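Local coordinates for protein diol-dehydratase (Roseburia inulinivorans, PDB 5I2A) that probably dehydrates 1,2-propanediol as a B12-independent enzyme of the glycyl radical family, at residues L244-I247 / A248-K252; S213-A216 / V217-Y220; P296-E299 / K300-E304; Y224-M227 / A228-A232. One frame throughout, in Å; residues are numbered along the deposited sequence.

In the fold
Three of the four contacts lie on one antiparallel helical hairpin. Interactions 2 and 4 are successive parts of helix 200-233, their centres 18 Å apart, and interaction 1 lies on helix 238-253, which folds back along the end of that helix. Interactions 1 and 4, with centres 8 Å apart, touch directly: Lys252 NZ forms a salt bridge with Glu229 OE2 at 3.2 Å, and small alanines let the backbones come close. Interaction 3, on helix 295-303, is more distant, its centre about 19 Å from that of interaction 1. All four centres lie 28 to 36 Å from the chain's centre, and none includes the predicted radical residue Gly817.

Interaction 1: L244-I247 / A248-K252; sequences LLTI and ARVCK
Helix 238-253 is the returning arm of an antiparallel helical hairpin, and on its outer side Arg249 folds back over Thr246 one turn earlier. The arginine leaves the helix with CG beside its own backbone N and then bends at chi3 (-55°), which carries the guanidinium back toward the preceding turn. One face of that flat group lies over Leu245 O and Thr246 CA, both near its rim and each 3.5 Å from its plane. Arg249 NH2 comes to 2.9 Å from Thr246 OG1. At the guanidinium's edge, in its plane, water 1 lies 3.2 Å from Thr246 OG1 and accepts a weak bond from Arg249 NH1 at 3.5 Å. Gln242 O and water 1 compete for the single proton of the Thr246 hydroxyl, so these two bonds are alternatives or shared; a short hydroxyl suits a place where backbone, water and arginine converge. A valine at this position would probably leave water 1 and Gln242 O without their hydroxyl mate and the guanidinium freer to swing outward.

The threonine's other branch is apolar: Thr246 CG2 lies 4.1 Å from Val250 CG2. On the inner side Ile247 CG2 rests 4.1 Å from Cys251 SG, and both residues reach Val75 and helix 200-233, where a branched aliphatic chain and a compact thiol fill a buried seam. Beneath, bonds such as Cys251 N to Ile247 O (2.9 Å) keep the turns regular. Val250 and Cys251 also pack on helix 262-279, making this a helix with its apolar side wedged between helices 200-233 and 262-279 and Arg249 turned outward.

Interaction 2: S213-A216 / V217-Y220; sequences SCDA and VITY
Regular i to i-4 backbone bonds run from Ser213-Ala216 into Val217-Tyr220, among them Ile218 N to Cys214 O at 3.1 Å, with Val217 N adding a weak second bond to Cys214 O. This is the middle of the long alpha-helix 200-233, and it carries the side-chain-to-backbone bond often made by helical threonine. Asp215 O accepts twice from Thr219, from the backbone N at 2.9 Å and from OG1, also at 2.9 Å, the two donors coming from opposite faces of the carbonyl plane. The hydroxyl can do this because chi1 (-68°) sets OG1 beside the backbone N, turned toward the preceding turn. Threonine therefore suits a partly exposed place on the helix: its hydroxyl is satisfied by the helix itself.

Asp215 and Ile218 lie side by side and point the same way, with Asp215 OD1 3.8 Å from Ile218 CD1. That is a van der Waals contact of OD1 with the methyl; the polar partner of OD1 is Lys183, with which it forms a salt bridge. The buried side is lined by residues suited to close packing: Cys214 and Val217 meet Phe526, and Val217 also reaches Phe57, Leu61 and Leu179, joining this helix to helices 525-529, 49-63 and 171-190. Tyr220 sends its ring away from the preceding turn and onto Tyr224, edge-to-face, with the two hydroxyls hydrogen-bonded. Branching at CB serves Val217 as well, since its CG2 comes down beside the backbone N and rests 3.4 Å from Ser213 O.

Interaction 3: P296-E299 / K300-E304; sequences PYYE and KDLKE
The Tyr298 ring and the side chain of Leu302 lie side by side and point the same way, with the methyl Leu302 CD2 approaching the ring obliquely, 3.9 Å from Tyr298 CE2 and 3.7 Å from Tyr298 OH. Phe262 meets the same tyrosine edge-to-face, and Leu363 and Met366 of helix 362-374 also touch it, so a large ring is well placed to fill this buried side. Both Tyr298 (chi1 170°) and Leu302 hold CG anti to the backbone N, consistent with their shared direction.

The carboxylate of Glu299 belongs to a second, outward pair. Lys303 bends at chi2 (63°), which lays CD over the backbone 3.1 Å from Glu299 O and brings CE to 3.6 Å from Glu299 CG. The charged ends stay apart, Glu299 OE2 and Lys303 NZ being 4.1 Å from each other, a mild attraction at most, while the aliphatic parts do the touching. An alanine in place of Glu299 would probably leave the lysine's tail without its alkyl support and nearby negative charge, free to turn into solvent.

On a third side, water 2 sits 2.8 Å from Tyr297 O and 2.9 Å from Asp301 OD1. Glu299, Lys300 and Lys303 outward and Tyr298 inward, with buried Asp301 the exception, its OD2 satisfied by Phe262 N, mark helix 295-303 as a short amphipathic surface helix.

Interaction 4: Y224-M227 / A228-A232; sequences YAKM and AEEMA
Glu230 reaches back along the helix to Lys226, and its chain can be followed atom by atom along the preceding turn. Glu230 CB lies 3.7 Å from Lys226 O. Glu230 CG comes closer to Lys226 O, at 3.2 Å, because chi1 (-61°) places it beside the backbone N and so over the preceding turn. Glu230 CD remains 3.7 Å from Lys226 O, and the extended chain then delivers Glu230 OE2 to the lysine's shaft, 3.1 Å from Lys226 CE. The ammonium itself is farther off, Lys226 NZ lying 4.3 Å from Glu230 OE2, which is beyond a salt bridge. Opposite charges one turn apart suit an exposed helix face and probably attract each other weakly, but the closest contact of the carboxylate oxygen is with CE, the methylene next to the ammonium, whose hydrogens are probably somewhat polarised by it.

These residues belong to the C-terminal end of helix 200-233, the first arm of a helical hairpin, and its amphipathic character follows from their placing. Ala225 and Ala228 face helix 238-253, where Cys251 and Ile247 press against them, and methyl side chains allow the two backbones to approach closely. Tyr224, also buried, sends its hydroxyl to the backbone N of Ser77.

Between the polar and the helix-packed sides the methionines cross. Met227 CG lies 3.7 Å from Met231 SD, and Met231 CG is 3.3 Å from Met227 O. Both chains bend at chi3, and Met227 touches Ile66 and Met231 touches Ile68; an unbranched, flexible thioether adapts readily to such a place. Met231 N is held by Met227 O at 2.9 Å.

Interaction 1: L244-I247 / A248-K252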
loop_
_atom_site.group_PDB
_atom_site.type_symbol
_atom_site.label_atom_id
_atom_site.label_comp_id
_atom_site.label_asym_id
_atom_site.label_seq_id
_atom_site.Cartn_x
_atom_site.Cartn_y
_atom_site.Cartn_z
ATOM N N LEU A 244 37.583 17.894 -22.974
ATOM C CA LEU A 244 37.417 17.094 -21.773
ATOM C C LEU A 244 37.430 17.958 -20.523
ATOM O O LEU A 244 36.659 17.712 -19.587
ATOM C CB LEU A 244 38.501 16.022 -21.691
ATOM C CG LEU A 244 38.307 14.876 -22.685
ATOM C CD1 LEU A 244 39.590 14.089 -22.896
ATOM C CD2 LEU A 244 37.181 13.947 -22.228
ATOM N N LEU A 245 38.293 18.972 -20.500
ATOM C CA LEU A 245 38.357 19.856 -19.338
ATOM C C LEU A 245 37.085 20.687 -19.215
ATOM O O LEU A 245 36.645 20.983 -18.108
ATOM C CB LEU A 245 39.583 20.773 -19.396
ATOM C CG LEU A 245 40.940 20.126 -19.098
ATOM C CD1 LEU A 245 42.052 21.116 -19.398
ATOM C CD2 LEU A 245 41.014 19.651 -17.642
ATOM N N THR A 246 36.496 21.063 -20.346
ATOM C CA THR A 246 35.226 21.783 -20.315
ATOM C C THR A 246 34.117 20.863 -19.776
ATOM O O THR A 246 33.317 21.275 -18.941
ATOM C CB THR A 246 34.829 22.322 -21.701
ATOM O OG1 THR A 246 35.770 23.320 -22.115
ATOM C CG2 THR A 246 33.434 22.952 -21.648
ATOM N N ILE A 247 34.107 19.614 -20.237
ATOM C CA ILE A 247 33.142 18.621 -19.768
ATOM C C ILE A 247 33.210 18.501 -18.239
ATOM O O ILE A 247 32.179 18.502 -17.561
ATOM C CB ILE A 247 33.377 17.235 -20.437
ATOM C CG1 ILE A 247 32.955 17.276 -21.902
ATOM C CG2 ILE A 247 32.586 16.152 -19.746
ATOM C CD1 ILE A 247 33.382 16.051 -22.686
ATOM N N ALA A 248 34.421 18.441 -17.699
ATOM C CA ALA A 248 34.602 18.338 -16.252
ATOM C C ALA A 248 34.026 19.543 -15.526
ATOM O O ALA A 248 33.371 19.384 -14.501
ATOM C CB ALA A 248 36.075 18.167 -15.900
ATOM N N ARG A 249 34.255 20.745 -16.051
ATOM C CA ARG A 249 33.703 21.950 -15.428
ATOM C C ARG A 249 32.175 21.949 -15.492
ATOM O O ARG A 249 31.506 22.315 -14.527
ATOM C CB ARG A 249 34.248 23.231 -16.090
ATOM C CG ARG A 249 35.740 23.498 -15.814
ATOM C CD ARG A 249 36.190 24.900 -16.265
ATOM N NE ARG A 249 35.884 25.148 -17.672
ATOM C CZ ARG A 249 36.688 24.840 -18.688
ATOM N NH1 ARG A 249 37.870 24.277 -18.459
ATOM N NH2 ARG A 249 36.307 25.096 -19.934
ATOM N N VAL A 250 31.632 21.542 -16.631
ATOM C CA VAL A 250 30.185 21.532 -16.819
ATOM C C VAL A 250 29.513 20.539 -15.850
ATOM O O VAL A 250 28.555 20.879 -15.168
ATOM C CB VAL A 250 29.821 21.180 -18.278
ATOM C CG1 VAL A 250 28.355 20.798 -18.384
ATOM C CG2 VAL A 250 30.149 22.355 -19.201
ATOM N N CYS A 251 30.046 19.327 -15.773
ATOM C CA CYS A 251 29.423 18.281 -14.966
ATOM C C CYS A 251 29.549 18.516 -13.461
ATOM O O CYS A 251 28.811 17.913 -12.678
ATOM C CB CYS A 251 30.000 16.919 -15.322
ATOM S SG CYS A 251 29.571 16.373 -16.999
ATOM N N LYS A 252 30.475 19.381 -13.054
ATOM C CA LYS A 252 30.550 19.793 -11.655
ATOM C C LYS A 252 29.475 20.811 -11.304
ATOM O O LYS A 252 29.183 21.009 -10.135
ATOM C CB LYS A 252 31.915 20.396 -11.317
ATOM C CG LYS A 252 33.052 19.413 -11.165
ATOM C CD LYS A 252 34.327 20.189 -10.828
ATOM C CE LYS A 252 35.577 19.387 -11.112
ATOM N NZ LYS A 252 35.809 18.317 -10.102
HETATM O O HOH W 1 38.862 23.883 -21.744
#

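Interaction 2: S213-A216 / V217-Y220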
loop_
_atom_site.group_PDB
_atom_site.type_symbol
_atom_site.label_atom_id
_atom_site.label_comp_id
_atom_site.label_asym_id
_atom_site.label_seq_id
_atom_site.Cartn_x
_atom_site.Cartn_y
_atom_site.Cartn_z
ATOM N N SER A 213 17.293 10.781 -4.038
ATOM C CA SER A 213 17.323 10.613 -5.488
ATOM C C SER A 213 18.001 11.806 -6.177
ATOM O O SER A 213 18.732 11.633 -7.142
ATOM C CB SER A 213 15.902 10.417 -6.044
ATOM O OG SER A 213 15.267 9.302 -5.438
ATOM N N CYS A 214 17.751 13.014 -5.690
ATOM C CA CYS A 214 18.405 14.175 -6.269
ATOM C C CYS A 214 19.921 14.116 -6.045
ATOM O O CYS A 214 20.701 14.353 -6.972
ATOM C CB CYS A 214 17.829 15.460 -5.694
ATOM S SG CYS A 214 16.195 15.856 -6.322
ATOM N N ASP A 215 20.339 13.763 -4.833
ATOM C CA ASP A 215 21.767 13.660 -4.544
ATOM C C ASP A 215 22.439 12.533 -5.341
ATOM O O ASP A 215 23.604 12.652 -5.711
ATOM C CB ASP A 215 22.002 13.479 -3.045
ATOM C CG ASP A 215 21.805 14.779 -2.273
ATOM O OD1 ASP A 215 22.054 15.855 -2.857
ATOM O OD2 ASP A 215 21.393 14.733 -1.096
ATOM N N ALA A 216 21.701 11.464 -5.634
ATOM C CA ALA A 216 22.209 10.395 -6.486
ATOM C C ALA A 216 22.538 10.884 -7.911
ATOM O O ALA A 216 23.537 10.496 -8.499
ATOM C CB ALA A 216 21.206 9.257 -6.546
ATOM N N VAL A 217 21.681 11.727 -8.465
ATOM C CA VAL A 217 21.912 12.237 -9.808
ATOM C C VAL A 217 23.096 13.219 -9.797
ATOM O O VAL A 217 23.888 13.252 -10.726
ATOM C CB VAL A 217 20.660 12.924 -10.368
ATOM C CG1 VAL A 217 20.937 13.516 -11.750
ATOM C CG2 VAL A 217 19.481 11.935 -10.417
ATOM N N ILE A 218 23.207 14.012 -8.737
ATOM C CA ILE A 218 24.312 14.943 -8.601
ATOM C C ILE A 218 25.607 14.158 -8.540
ATOM O O ILE A 218 26.571 14.464 -9.247
ATOM C CB ILE A 218 24.168 15.821 -7.357
ATOM C CG1 ILE A 218 22.970 16.752 -7.529
ATOM C CG2 ILE A 218 25.467 16.600 -7.101
ATOM C CD1 ILE A 218 22.554 17.506 -6.280
ATOM N N THR A 219 25.596 13.119 -7.715
ATOM C CA THR A 219 26.702 12.184 -7.634
ATOM C C THR A 219 27.063 11.633 -9.006
ATOM O O THR A 219 28.243 11.531 -9.358
ATOM C CB THR A 219 26.370 11.013 -6.703
ATOM O OG1 THR A 219 26.271 11.492 -5.359
ATOM C CG2 THR A 219 27.450 9.936 -6.787
ATOM N N TYR A 220 26.040 11.271 -9.775
ATOM C CA TYR A 220 26.253 10.664 -11.082
ATOM C C TYR A 220 27.017 11.623 -12.001
ATOM O O TYR A 220 28.001 11.246 -12.621
ATOM C CB TYR A 220 24.915 10.267 -11.721
ATOM C CG TYR A 220 25.056 9.422 -12.965
ATOM C CD1 TYR A 220 25.623 8.165 -12.903
ATOM C CD2 TYR A 220 24.601 9.880 -14.195
ATOM C CE1 TYR A 220 25.745 7.378 -14.034
ATOM C CE2 TYR A 220 24.713 9.103 -15.327
ATOM C CZ TYR A 220 25.292 7.858 -15.243
ATOM O OH TYR A 220 25.421 7.091 -16.369
#

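Interaction 3: P296-E299 / K300-E304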
loop_
_atom_site.group_PDB
_atom_site.type_symbol
_atom_site.label_atom_id
_atom_site.label_comp_id
_atom_site.label_asym_id
_atom_site.label_seq_id
_atom_site.Cartn_x
_atom_site.Cartn_y
_atom_site.Cartn_z
ATOM N N PRO A 296 16.139 30.572 -23.447
ATOM C CA PRO A 296 16.773 31.616 -22.630
ATOM C C PRO A 296 18.266 31.376 -22.399
ATOM O O PRO A 296 19.025 32.335 -22.328
ATOM C CB PRO A 296 16.003 31.542 -21.301
ATOM C CG PRO A 296 14.684 30.998 -21.667
ATOM C CD PRO A 296 14.959 30.005 -22.767
ATOM N N TYR A 297 18.673 30.114 -22.309
ATOM C CA TYR A 297 20.075 29.776 -22.084
ATOM C C TYR A 297 20.889 29.996 -23.349
ATOM O O TYR A 297 22.034 30.425 -23.295
ATOM C CB TYR A 297 20.197 28.330 -21.577
ATOM C CG TYR A 297 19.377 28.168 -20.328
ATOM C CD1 TYR A 297 18.036 27.803 -20.401
ATOM C CD2 TYR A 297 19.910 28.479 -19.084
ATOM C CE1 TYR A 297 17.260 27.717 -19.266
ATOM C CE2 TYR A 297 19.144 28.382 -17.937
ATOM C CZ TYR A 297 17.822 27.996 -18.032
ATOM O OH TYR A 297 17.052 27.909 -16.900
ATOM N N TYR A 298 20.276 29.730 -24.492
ATOM C CA TYR A 298 20.924 29.987 -25.761
ATOM C C TYR A 298 21.098 31.493 -25.979
ATOM O O TYR A 298 22.189 31.966 -26.277
ATOM C CB TYR A 298 20.115 29.380 -26.891
ATOM C CG TYR A 298 20.570 29.800 -28.265
ATOM C CD1 TYR A 298 21.707 29.247 -28.831
ATOM C CD2 TYR A 298 19.851 30.733 -29.011
ATOM C CE1 TYR A 298 22.133 29.613 -30.093
ATOM C CE2 TYR A 298 20.272 31.106 -30.288
ATOM C CZ TYR A 298 21.417 30.535 -30.816
ATOM O OH TYR A 298 21.859 30.883 -32.067
ATOM N N GLU A 299 20.011 32.234 -25.812
ATOM C CA GLU A 299 20.010 33.661 -26.081
ATOM C C GLU A 299 21.032 34.415 -25.225
ATOM O O GLU A 299 21.755 35.263 -25.728
ATOM C CB GLU A 299 18.618 34.235 -25.861
ATOM C CG GLU A 299 18.526 35.712 -26.175
ATOM C CD GLU A 299 17.112 36.241 -26.103
ATOM O OE1 GLU A 299 16.484 36.119 -25.032
ATOM O OE2 GLU A 299 16.627 36.772 -27.125
ATOM N N LYS A 300 21.105 34.087 -23.942
ATOM C CA LYS A 300 22.017 34.783 -23.048
ATOM C C LYS A 300 23.477 34.571 -23.442
ATOM O O LYS A 300 24.248 35.525 -23.502
ATOM C CB LYS A 300 21.800 34.338 -21.606
ATOM C CG LYS A 300 22.731 35.013 -20.614
ATOM C CD LYS A 300 22.460 34.555 -19.193
ATOM C CE LYS A 300 23.598 34.954 -18.272
ATOM N NZ LYS A 300 23.301 34.618 -16.854
ATOM N N ASP A 301 23.850 33.322 -23.699
ATOM C CA ASP A 301 25.195 32.987 -24.161
ATOM C C ASP A 301 25.555 33.730 -25.438
ATOM O O ASP A 301 26.663 34.234 -25.586
ATOM C CB ASP A 301 25.318 31.483 -24.413
ATOM C CG ASP A 301 25.996 30.756 -23.287
ATOM O OD1 ASP A 301 25.889 31.227 -22.134
ATOM O OD2 ASP A 301 26.619 29.706 -23.551
ATOM N N LEU A 302 24.603 33.769 -26.362
ATOM C CA LEU A 302 24.799 34.363 -27.676
ATOM C C LEU A 302 25.046 35.862 -27.579
ATOM O O LEU A 302 26.033 36.369 -28.100
ATOM C CB LEU A 302 23.582 34.100 -28.564
ATOM C CG LEU A 302 23.767 34.359 -30.056
ATOM C CD1 LEU A 302 24.732 33.345 -30.640
ATOM C CD2 LEU A 302 22.437 34.327 -30.787
ATOM N N LYS A 303 24.138 36.557 -26.903
ATOM C CA LYS A 303 24.204 38.005 -26.765
ATOM C C LYS A 303 25.444 38.459 -25.998
ATOM O O LYS A 303 25.907 39.576 -26.180
ATOM C CB LYS A 303 22.938 38.536 -26.081
ATOM C CG LYS A 303 21.770 38.827 -27.034
ATOM C CD LYS A 303 21.252 37.581 -27.764
ATOM C CE LYS A 303 20.015 37.897 -28.613
ATOM N NZ LYS A 303 19.797 36.907 -29.722
ATOM N N GLU A 304 25.987 37.595 -25.148
ATOM C CA GLU A 304 27.224 37.923 -24.451
ATOM C C GLU A 304 28.477 37.586 -25.270
ATOM O O GLU A 304 29.590 37.914 -24.867
ATOM C CB GLU A 304 27.269 37.217 -23.094
ATOM C CG GLU A 304 26.315 37.860 -22.087
ATOM C CD GLU A 304 26.156 37.062 -20.811
ATOM O OE1 GLU A 304 26.898 36.067 -20.629
ATOM O OE2 GLU A 304 25.295 37.447 -19.983
HETATM O O HOH W 2 23.334 30.799 -20.814
#

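Interaction 4: Y224-M227 / A228-A232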
loop_
_atom_site.group_PDB
_atom_site.type_symbol
_atom_site.label_atom_id
_atom_site.label_comp_id
_atom_site.label_asym_id
_atom_site.label_seq_id
_atom_site.Cartn_x
_atom_site.Cartn_y
_atom_site.Cartn_z
ATOM N N TYR A 224 31.134 11.751 -13.888
ATOM C CA TYR A 224 31.565 12.096 -15.240
ATOM C C TYR A 224 32.631 13.191 -15.227
ATOM O O TYR A 224 33.567 13.150 -16.016
ATOM C CB TYR A 224 30.366 12.517 -16.107
ATOM C CG TYR A 224 29.650 11.303 -16.657
ATOM C CD1 TYR A 224 30.061 10.706 -17.845
ATOM C CD2 TYR A 224 28.603 10.715 -15.956
ATOM C CE1 TYR A 224 29.431 9.576 -18.335
ATOM C CE2 TYR A 224 27.963 9.585 -16.435
ATOM C CZ TYR A 224 28.377 9.016 -17.615
ATOM O OH TYR A 224 27.743 7.891 -18.076
ATOM N N ALA A 225 32.483 14.162 -14.332
ATOM C CA ALA A 225 33.484 15.205 -14.179
ATOM C C ALA A 225 34.837 14.588 -13.823
ATOM O O ALA A 225 35.868 14.953 -14.395
ATOM C CB ALA A 225 33.055 16.202 -13.132
ATOM N N LYS A 226 34.816 13.625 -12.910
ATOM C CA LYS A 226 36.027 12.943 -12.496
ATOM C C LYS A 226 36.615 12.156 -13.647
ATOM O O LYS A 226 37.821 12.205 -13.877
ATOM C CB LYS A 226 35.758 12.018 -11.309
ATOM C CG LYS A 226 36.979 11.248 -10.832
ATOM C CD LYS A 226 36.629 10.363 -9.650
ATOM C CE LYS A 226 37.619 9.218 -9.478
ATOM N NZ LYS A 226 37.131 8.225 -8.474
ATOM N N MET A 227 35.772 11.432 -14.374
ATOM C CA MET A 227 36.257 10.661 -15.504
ATOM C C MET A 227 36.839 11.584 -16.581
ATOM O O MET A 227 37.878 11.289 -17.157
ATOM C CB MET A 227 35.156 9.783 -16.097
ATOM C CG MET A 227 35.599 9.057 -17.363
ATOM S SD MET A 227 34.572 7.655 -17.828
ATOM C CE MET A 227 35.048 6.462 -16.583
ATOM N N ALA A 228 36.182 12.706 -16.831
ATOM C CA ALA A 228 36.657 13.627 -17.847
ATOM C C ALA A 228 38.037 14.183 -17.481
ATOM O O ALA A 228 38.899 14.315 -18.345
ATOM C CB ALA A 228 35.680 14.752 -18.046
ATOM N N GLU A 229 38.230 14.504 -16.205
ATOM C CA GLU A 229 39.506 15.018 -15.714
ATOM C C GLU A 229 40.631 14.008 -15.865
ATOM O O GLU A 229 41.733 14.354 -16.280
ATOM C CB GLU A 229 39.396 15.422 -14.251
ATOM C CG GLU A 229 38.785 16.767 -14.032
ATOM C CD GLU A 229 38.595 17.053 -12.568
ATOM O OE1 GLU A 229 38.869 16.148 -11.756
ATOM O OE2 GLU A 229 38.178 18.175 -12.229
ATOM N N GLU A 230 40.348 12.761 -15.524
ATOM C CA GLU A 230 41.327 11.699 -15.680
ATOM C C GLU A 230 41.655 11.457 -17.157
ATOM O O GLU A 230 42.806 11.178 -17.508
ATOM C CB GLU A 230 40.828 10.414 -15.021
ATOM C CG GLU A 230 40.588 10.573 -13.519
ATOM C CD GLU A 230 39.973 9.345 -12.867
ATOM O OE1 GLU A 230 39.558 8.413 -13.586
ATOM O OE2 GLU A 230 39.910 9.308 -11.622
ATOM N N MET A 231 40.652 11.576 -18.026
ATOM C CA MET A 231 40.886 11.361 -19.449
ATOM C C MET A 231 41.688 12.522 -20.027
ATOM O O MET A 231 42.555 12.323 -20.873
ATOM C CB MET A 231 39.569 11.188 -20.206
ATOM C CG MET A 231 38.880 9.851 -19.937
ATOM S SD MET A 231 37.235 9.732 -20.661
ATOM C CE MET A 231 37.606 9.760 -22.414
ATOM N N ALA A 232 41.389 13.731 -19.563
ATOM C CA ALA A 232 42.097 14.911 -20.019
ATOM C C ALA A 232 43.587 14.772 -19.719
ATOM O O ALA A 232 44.421 15.149 -20.530
ATOM C CB ALA A 232 41.547 16.155 -19.375
#